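Local coordinates for Two-component system response regulator (Bacteroides fragilis, PDB 2QR3), which probably serves as a two-component transcriptional regulator, this chain being its N-terminal CheY-like receiver domain, which is predicted to be phosphorylated on an aspartate, at residues Leu94-Arg97 and Gly98-Gly102. Residues are numbered along the deposited sequence; the frame is centred on the assembly and turned at random.
Sequences LAVR and GIKEG
Arg-97 and Glu-101, one helical turn apart, form an i to i+4 salt bridge that runs through the inner nitrogen of the guanidinium group: NE of Arg-97 lies 2.9 Å from OE2 of Glu-101, and its N-H points at that oxygen with an angle of 164°. The oxygen sits at the guanidinium edge, nearly in the plane of the group, whereas NE approaches the carboxylate from above its plane. The planes of the two groups stand 68° apart, and the bridge is a single bond through NE instead of a coplanar, two-pronged pairing. Arg-97 carries CG on the side opposite its own N (chi1 179°) and stays extended as far as NE, which takes its methylenes past the acid as well, CG standing 3.4 Å from OE2 of Glu-101. Both side chains also touch Leu-68 of helix 67-77. The salt bridge ties Glu-101, the first residue to leave helical geometry, to the last turn of helix 92-100, the crossover helix of a beta-alpha-beta unit between parallel strands 83-88 and 105-109 of the receiver fold. Toward the sheet, Ala-95, Val-96 and Ile-99 meet Phe-106 of strand 105-109. A second i to i+4 contact is between carbons: CG1 of Val-96 meets CE of Lys-100 at 4.0 Å, where the extended lysine chain crosses the valine obliquely. Main-chain bonds from Gly-98, Ile-99 and Lys-100 to Leu-94, Ala-95 and Val-96 keep the helix regular, but N of Glu-101 divides itself between weak bonds to O of Arg-97 and O of Gly-98. There the helix ends in a Schellman motif, with Gly-102 at positive phi as C-prime residue; its N lies 3.1 Å from O of Ile-99, and the N-H of the next residue returns to O of Gly-98.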
ATOM      1  N   LEU A  94      -8.084   8.938 -10.087  1.00 18.77           N
ATOM      2  CA  LEU A  94      -7.975   7.474 -10.048  1.00 18.13           C
ATOM      3  C   LEU A  94      -7.944   6.927  -8.608  1.00 18.27           C
ATOM      4  O   LEU A  94      -8.486   5.858  -8.356  1.00 17.33           O
ATOM      5  CB  LEU A  94      -6.715   7.024 -10.816  1.00 19.60           C
ATOM      6  CG  LEU A  94      -6.733   7.417 -12.301  1.00 18.95           C
ATOM      7  CD1 LEU A  94      -5.461   6.829 -12.961  1.00 24.49           C
ATOM      8  CD2 LEU A  94      -7.985   6.941 -13.025  1.00 23.59           C
ATOM      9  N   ALA A  95      -7.373   7.684  -7.670  1.00 17.59           N
ATOM     10  CA  ALA A  95      -7.414   7.289  -6.250  1.00 17.06           C
ATOM     11  C   ALA A  95      -8.862   7.304  -5.723  1.00 17.48           C
ATOM     12  O   ALA A  95      -9.280   6.364  -5.071  1.00 16.30           O
ATOM     13  CB  ALA A  95      -6.544   8.181  -5.403  1.00 17.57           C
ATOM     14  N   VAL A  96      -9.628   8.338  -6.066  1.00 16.43           N
ATOM     15  CA  VAL A  96     -11.032   8.405  -5.702  1.00 16.31           C
ATOM     16  C   VAL A  96     -11.774   7.214  -6.325  1.00 16.44           C
ATOM     17  O   VAL A  96     -12.572   6.572  -5.659  1.00 15.75           O
ATOM     18  CB  VAL A  96     -11.633   9.792  -6.097  1.00 15.94           C
ATOM     19  CG1 VAL A  96     -13.153   9.794  -5.929  1.00 17.45           C
ATOM     20  CG2 VAL A  96     -10.986  10.868  -5.220  1.00 17.06           C
ATOM     21  N   ARG A  97     -11.499   6.887  -7.584  1.00 16.43           N
ATOM     22  CA  ARG A  97     -12.121   5.699  -8.191  1.00 17.70           C
ATOM     23  C   ARG A  97     -11.716   4.441  -7.427  1.00 16.93           C
ATOM     24  O   ARG A  97     -12.542   3.544  -7.222  1.00 17.32           O
ATOM     25  CB  ARG A  97     -11.742   5.591  -9.668  1.00 19.39           C
ATOM     26  CG  ARG A  97     -12.322   4.390 -10.376  1.00 22.09           C
ATOM     27  CD  ARG A  97     -11.979   4.502 -11.850  1.00 29.04           C
ATOM     28  NE  ARG A  97     -11.871   3.174 -12.435  1.00 36.73           N
ATOM     29  CZ  ARG A  97     -11.438   2.934 -13.670  1.00 40.85           C
ATOM     30  NH1 ARG A  97     -11.088   3.946 -14.464  1.00 39.12           N
ATOM     31  NH2 ARG A  97     -11.366   1.678 -14.105  1.00 42.22           N
ATOM     32  N   GLY A  98     -10.455   4.389  -6.985  1.00 15.85           N
ATOM     33  CA  GLY A  98      -9.994   3.280  -6.118  1.00 16.64           C
ATOM     34  C   GLY A  98     -10.848   3.076  -4.871  1.00 16.51           C
ATOM     35  O   GLY A  98     -11.203   1.932  -4.537  1.00 17.30           O
ATOM     36  N   ILE A  99     -11.158   4.167  -4.164  1.00 15.36           N
ATOM     37  CA  ILE A  99     -12.030   4.110  -2.983  1.00 14.74           C
ATOM     38  C   ILE A  99     -13.378   3.494  -3.405  1.00 15.64           C
ATOM     39  O   ILE A  99     -13.951   2.617  -2.734  1.00 15.86           O
ATOM     40  CB  ILE A  99     -12.273   5.515  -2.358  1.00 14.81           C
ATOM     41  CG1 ILE A  99     -10.928   6.130  -1.894  1.00 14.09           C
ATOM     42  CG2 ILE A  99     -13.349   5.437  -1.238  1.00 14.83           C
ATOM     43  CD1 ILE A  99     -10.079   5.211  -0.981  1.00 13.78           C
ATOM     44  N   LYS A 100     -13.907   3.983  -4.511  1.00 15.30           N
ATOM     45  CA  LYS A 100     -15.194   3.433  -5.018  1.00 18.03           C
ATOM     46  C   LYS A 100     -15.105   1.931  -5.264  1.00 19.37           C
ATOM     47  O   LYS A 100     -16.100   1.199  -5.104  1.00 21.02           O
ATOM     48  CB  LYS A 100     -15.588   4.117  -6.320  1.00 17.49           C
ATOM     49  CG  LYS A 100     -16.009   5.554  -6.107  1.00 17.24           C
ATOM     50  CD  LYS A 100     -16.139   6.276  -7.441  1.00 18.26           C
ATOM     51  CE  LYS A 100     -16.397   7.743  -7.163  1.00 19.24           C
ATOM     52  NZ  LYS A 100     -16.640   8.481  -8.453  1.00 17.37           N
ATOM     53  N   GLU A 101     -13.923   1.485  -5.645  1.00 20.32           N
ATOM     54  CA  GLU A 101     -13.699   0.094  -6.062  1.00 22.41           C
ATOM     55  C   GLU A 101     -13.118  -0.757  -4.921  1.00 23.05           C
ATOM     56  O   GLU A 101     -12.663  -1.890  -5.138  1.00 24.53           O
ATOM     57  CB  GLU A 101     -12.827   0.040  -7.323  1.00 23.17           C
ATOM     58  CG  GLU A 101     -13.490   0.697  -8.590  1.00 23.63           C
ATOM     59  CD  GLU A 101     -12.634   0.641  -9.862  1.00 26.04           C
ATOM     60  OE1 GLU A 101     -11.468   0.133  -9.849  1.00 28.27           O
ATOM     61  OE2 GLU A 101     -13.147   1.090 -10.916  1.00 28.18           O
ATOM     62  N   GLY A 102     -13.098  -0.188  -3.714  1.00 22.02           N
ATOM     63  CA  GLY A 102     -12.868  -0.952  -2.491  1.00 21.67           C
ATOM     64  C   GLY A 102     -11.515  -0.766  -1.804  1.00 21.13           C
ATOM     65  O   GLY A 102     -11.230  -1.466  -0.828  1.00 21.95           O
TER